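PDB 4JP0: insecticidal crystal protein Cry35Ab1 from Bacillus thuringiensis, which acts with a partner protein, Cry34Ab1, as a binary insecticidal toxin against western corn rootworm larvae, probably by attacking the midgut epithelium. Local coordinates for residues Y18-V30 and N65-V79. Residues are numbered along the deposited sequence; the frame is centred on the assembly and turned at random.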
# COMPACT_ATOMS: atom_id res chain seq x y z
N TYR A 18 -29.43 -13.40 15.67
CA TYR A 18 -28.09 -12.98 15.26
C TYR A 18 -27.60 -13.61 13.96
O TYR A 18 -27.78 -14.82 13.74
CB TYR A 18 -27.09 -13.34 16.36
CG TYR A 18 -27.28 -12.47 17.60
CD1 TYR A 18 -28.33 -12.68 18.49
CD2 TYR A 18 -26.39 -11.46 17.88
CE1 TYR A 18 -28.50 -11.86 19.65
CE2 TYR A 18 -26.53 -10.64 19.03
CZ TYR A 18 -27.60 -10.86 19.90
OH TYR A 18 -27.74 -10.05 21.01
N ALA A 19 -26.95 -12.80 13.14
CA ALA A 19 -26.40 -13.30 11.89
C ALA A 19 -25.33 -14.33 12.24
O ALA A 19 -24.47 -14.08 13.13
CB ALA A 19 -25.78 -12.13 11.09
N ALA A 20 -25.33 -15.46 11.54
CA ALA A 20 -24.48 -16.59 11.92
C ALA A 20 -24.05 -17.46 10.75
O ALA A 20 -24.79 -17.58 9.79
CB ALA A 20 -25.25 -17.47 12.90
N THR A 21 -22.88 -18.09 10.83
CA THR A 21 -22.51 -19.12 9.86
C THR A 21 -22.26 -20.41 10.63
O THR A 21 -21.97 -20.36 11.84
CB THR A 21 -21.21 -18.79 9.10
OG1 THR A 21 -20.24 -18.30 10.00
CG2 THR A 21 -21.40 -17.68 8.13
N TYR A 22 -22.32 -21.55 9.93
CA TYR A 22 -22.02 -22.85 10.56
C TYR A 22 -20.50 -22.91 10.65
O TYR A 22 -19.84 -22.61 9.67
CB TYR A 22 -22.50 -24.02 9.68
CG TYR A 22 -23.99 -24.34 9.65
CD1 TYR A 22 -24.44 -25.66 9.49
CD2 TYR A 22 -24.93 -23.35 9.76
CE1 TYR A 22 -25.79 -25.96 9.44
CE2 TYR A 22 -26.30 -23.65 9.73
CZ TYR A 22 -26.71 -24.95 9.57
OH TYR A 22 -28.05 -25.24 9.54
N LEU A 23 -19.94 -23.28 11.79
CA LEU A 23 -18.48 -23.28 11.93
C LEU A 23 -17.75 -24.32 11.11
O LEU A 23 -16.59 -24.12 10.75
CB LEU A 23 -18.09 -23.56 13.40
CG LEU A 23 -18.18 -22.45 14.41
CD1 LEU A 23 -17.85 -22.99 15.78
CD2 LEU A 23 -17.24 -21.28 14.03
N SER A 24 -18.41 -25.43 10.86
CA SER A 24 -17.75 -26.56 10.26
C SER A 24 -17.94 -26.67 8.75
O SER A 24 -17.48 -27.64 8.14
CB SER A 24 -18.18 -27.83 10.98
OG SER A 24 -17.54 -27.86 12.25
N LEU A 25 -18.60 -25.66 8.16
CA LEU A 25 -18.73 -25.60 6.70
C LEU A 25 -18.07 -24.31 6.23
O LEU A 25 -18.61 -23.22 6.43
CB LEU A 25 -20.20 -25.66 6.25
CG LEU A 25 -20.88 -27.02 6.32
CD1 LEU A 25 -22.40 -26.91 6.11
CD2 LEU A 25 -20.27 -27.94 5.27
N ASP A 26 -16.92 -24.41 5.57
CA ASP A 26 -16.22 -23.19 5.19
C ASP A 26 -17.03 -22.25 4.27
O ASP A 26 -16.90 -21.05 4.39
CB ASP A 26 -14.87 -23.51 4.57
CG ASP A 26 -13.75 -23.64 5.61
OD1 ASP A 26 -14.00 -23.69 6.83
OD2 ASP A 26 -12.56 -23.68 5.27
N ASP A 27 -17.87 -22.78 3.38
CA ASP A 27 -18.63 -21.90 2.46
C ASP A 27 -20.05 -21.63 2.93
O ASP A 27 -20.97 -21.35 2.12
CB ASP A 27 -18.73 -22.55 1.10
CG ASP A 27 -17.37 -22.84 0.52
OD1 ASP A 27 -16.61 -21.87 0.37
OD2 ASP A 27 -16.99 -24.00 0.22
N SER A 28 -20.22 -21.73 4.23
CA SER A 28 -21.52 -21.56 4.86
C SER A 28 -22.32 -20.36 4.40
O SER A 28 -21.78 -19.25 4.25
CB SER A 28 -21.30 -21.35 6.37
OG SER A 28 -22.53 -21.35 7.05
N GLY A 29 -23.63 -20.58 4.26
CA GLY A 29 -24.56 -19.47 4.10
C GLY A 29 -24.66 -18.75 5.43
O GLY A 29 -24.30 -19.30 6.48
N VAL A 30 -25.17 -17.52 5.41
CA VAL A 30 -25.42 -16.75 6.62
C VAL A 30 -26.91 -16.87 6.95
O VAL A 30 -27.76 -16.67 6.08
CB VAL A 30 -25.07 -15.27 6.41
CG1 VAL A 30 -25.38 -14.47 7.70
CG2 VAL A 30 -23.61 -15.13 6.05
N ASN A 65 -14.75 -20.03 9.29
CA ASN A 65 -14.88 -20.21 7.83
C ASN A 65 -13.68 -19.68 7.06
O ASN A 65 -13.83 -19.13 5.98
CB ASN A 65 -16.16 -19.51 7.32
CG ASN A 65 -17.36 -19.74 8.23
OD1 ASN A 65 -17.78 -18.84 8.97
ND2 ASN A 65 -17.93 -20.95 8.16
N ASN A 66 -12.48 -19.87 7.61
CA ASN A 66 -11.26 -19.41 6.95
C ASN A 66 -11.25 -17.91 6.65
O ASN A 66 -10.59 -17.44 5.69
CB ASN A 66 -10.97 -20.26 5.67
CG ASN A 66 -9.50 -20.28 5.30
OD1 ASN A 66 -8.62 -20.31 6.16
ND2 ASN A 66 -9.23 -20.25 4.00
N CYS A 67 -11.95 -17.15 7.49
CA CYS A 67 -12.01 -15.70 7.35
C CYS A 67 -12.54 -15.32 5.97
O CYS A 67 -12.07 -14.37 5.38
CB CYS A 67 -10.65 -15.05 7.62
SG CYS A 67 -10.17 -15.23 9.35
N LYS A 68 -13.45 -16.11 5.43
CA LYS A 68 -14.18 -15.70 4.23
C LYS A 68 -15.12 -14.52 4.61
O LYS A 68 -15.34 -14.23 5.80
CB LYS A 68 -14.96 -16.86 3.66
CG LYS A 68 -14.06 -17.95 2.98
CD LYS A 68 -14.93 -19.10 2.56
CE LYS A 68 -14.09 -20.35 2.21
NZ LYS A 68 -13.33 -20.21 0.96
N VAL A 69 -15.66 -13.84 3.62
CA VAL A 69 -16.41 -12.63 3.84
C VAL A 69 -17.82 -12.70 3.28
O VAL A 69 -18.12 -13.50 2.38
CB VAL A 69 -15.70 -11.42 3.17
CG1 VAL A 69 -14.21 -11.34 3.63
CG2 VAL A 69 -15.73 -11.55 1.66
N TRP A 70 -18.70 -11.84 3.78
CA TRP A 70 -20.07 -11.87 3.29
C TRP A 70 -20.08 -11.65 1.78
O TRP A 70 -19.42 -10.74 1.24
CB TRP A 70 -20.96 -10.84 3.99
CG TRP A 70 -21.38 -11.18 5.40
CD1 TRP A 70 -20.80 -12.08 6.28
CD2 TRP A 70 -22.45 -10.58 6.09
NE1 TRP A 70 -21.47 -12.04 7.49
CE2 TRP A 70 -22.50 -11.14 7.39
CE3 TRP A 70 -23.40 -9.62 5.74
CZ2 TRP A 70 -23.46 -10.77 8.32
CZ3 TRP A 70 -24.34 -9.25 6.68
CH2 TRP A 70 -24.36 -9.82 7.95
N ASN A 71 -20.89 -12.45 1.10
CA ASN A 71 -20.88 -12.50 -0.32
C ASN A 71 -22.29 -12.73 -0.80
O ASN A 71 -22.97 -13.60 -0.30
CB ASN A 71 -19.98 -13.68 -0.71
CG ASN A 71 -19.91 -13.92 -2.21
OD1 ASN A 71 -19.06 -13.33 -2.90
ND2 ASN A 71 -20.73 -14.86 -2.72
N VAL A 72 -22.76 -11.90 -1.72
CA VAL A 72 -24.13 -11.98 -2.16
C VAL A 72 -24.26 -12.76 -3.45
O VAL A 72 -23.59 -12.47 -4.45
CB VAL A 72 -24.72 -10.58 -2.38
CG1 VAL A 72 -26.17 -10.64 -2.90
CG2 VAL A 72 -24.61 -9.77 -1.09
N ASN A 73 -25.14 -13.76 -3.44
CA ASN A 73 -25.44 -14.51 -4.66
C ASN A 73 -26.95 -14.67 -4.73
O ASN A 73 -27.54 -15.22 -3.82
CB ASN A 73 -24.86 -15.89 -4.59
CG ASN A 73 -23.37 -15.91 -4.71
OD1 ASN A 73 -22.67 -16.56 -3.90
ND2 ASN A 73 -22.85 -15.27 -5.76
N ASN A 74 -27.56 -14.16 -5.79
CA ASN A 74 -29.01 -14.32 -5.92
C ASN A 74 -29.81 -13.99 -4.65
O ASN A 74 -30.63 -14.77 -4.18
CB ASN A 74 -29.30 -15.75 -6.40
CG ASN A 74 -28.65 -16.05 -7.76
OD1 ASN A 74 -28.80 -15.26 -8.70
ND2 ASN A 74 -27.94 -17.17 -7.88
N ASP A 75 -29.50 -12.83 -4.08
CA ASP A 75 -30.20 -12.30 -2.91
C ASP A 75 -29.97 -13.03 -1.63
O ASP A 75 -30.61 -12.70 -0.63
CB ASP A 75 -31.71 -12.20 -3.16
CG ASP A 75 -32.04 -11.37 -4.39
OD1 ASP A 75 -31.43 -10.32 -4.62
OD2 ASP A 75 -32.98 -11.86 -5.20
N LYS A 76 -29.10 -14.03 -1.65
CA LYS A 76 -28.79 -14.75 -0.42
C LYS A 76 -27.38 -14.37 -0.04
O LYS A 76 -26.63 -13.89 -0.89
CB LYS A 76 -28.91 -16.25 -0.67
CG LYS A 76 -30.32 -16.68 -1.04
CD LYS A 76 -30.39 -18.05 -1.70
CE LYS A 76 -30.14 -18.04 -3.20
NZ LYS A 76 -31.28 -17.52 -4.00
N ILE A 77 -26.99 -14.59 1.22
CA ILE A 77 -25.66 -14.25 1.65
C ILE A 77 -24.98 -15.52 2.12
O ILE A 77 -25.57 -16.30 2.87
CB ILE A 77 -25.66 -13.29 2.88
CG1 ILE A 77 -26.50 -12.03 2.64
CG2 ILE A 77 -24.22 -12.94 3.20
CD1 ILE A 77 -26.17 -11.33 1.36
N ASN A 78 -23.75 -15.71 1.67
CA ASN A 78 -22.92 -16.75 2.21
C ASN A 78 -21.55 -16.14 2.47
O ASN A 78 -21.39 -14.92 2.32
CB ASN A 78 -22.84 -17.98 1.25
CG ASN A 78 -22.03 -17.69 0.03
OD1 ASN A 78 -21.62 -16.56 -0.20
ND2 ASN A 78 -21.76 -18.73 -0.77
N VAL A 79 -20.59 -16.93 2.95
CA VAL A 79 -19.24 -16.39 3.06
C VAL A 79 -18.39 -17.01 1.97
O VAL A 79 -18.47 -18.24 1.73
CB VAL A 79 -18.59 -16.56 4.46
CG1 VAL A 79 -19.20 -15.60 5.47
CG2 VAL A 79 -18.66 -18.08 4.97
O HOH W 1 -14.70 -22.27 11.07
O HOH W 2 -15.05 -19.41 -1.34
O HOH W 3 -28.57 -15.69 3.40
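Val30 lays CG2 over one face of the Trp70 indole, 4.2 Å from the centroid of the five-membered ring and 18° off its normal, a CH-pi contact. With CG1 anti to the backbone N (chi1 179°), CG2 is the branch left to meet both the ring and Ile77; Ile77 CG2 lies 3.6 Å from Val30 CG2. Val30 and Ile77 run side by side, and the CG2 methyls of both lie over the same indole face, displaced toward its periphery; Ala19 CB adds an oblique touch at the six-membered ring. The backbones are bridged at Gly29 and Asn78, flanked by a nearly straight bond from Val30 N to Ile77 O and by one from Val79 N to Ser28 O.

At the other end the Asn65 carboxamide fills the bend that follows strand 18-22. Its OD1 accepts from Thr21 OG1 at 2.7 Å and also bonds to Ser61 OG. ND2 gives a bond to Tyr22 O at 2.9 Å, with that oxygen close to the amide plane, and a weak one to Leu25 O, so both ends of the amide are engaged and its rotation is fixed. The two carbonyls belong to consecutive type I turns, Tyr22 to Leu25 and Leu25 to Ser28. A water joins Leu23 O to Asn65 N. Nearer solvent, alongside Asp26 and Asp27, the CD-CE part of the Lys68 side chain runs past Asp26 O, with CD 3.3 Å from that oxygen; its NZ makes a hydrogen bond to Thr81 OG1, its stronger partner, beside a long salt bridge to Asp27 OD1.

In this ricin B-type beta-trefoil domain, the contact thus sets the turns after strand 18-22 against the hairpin of strands 69-73 and 76-80, while Trp70 packs edge-to-face with Trp47 of strand 43-52 and touches Ile59 of strand 56-61.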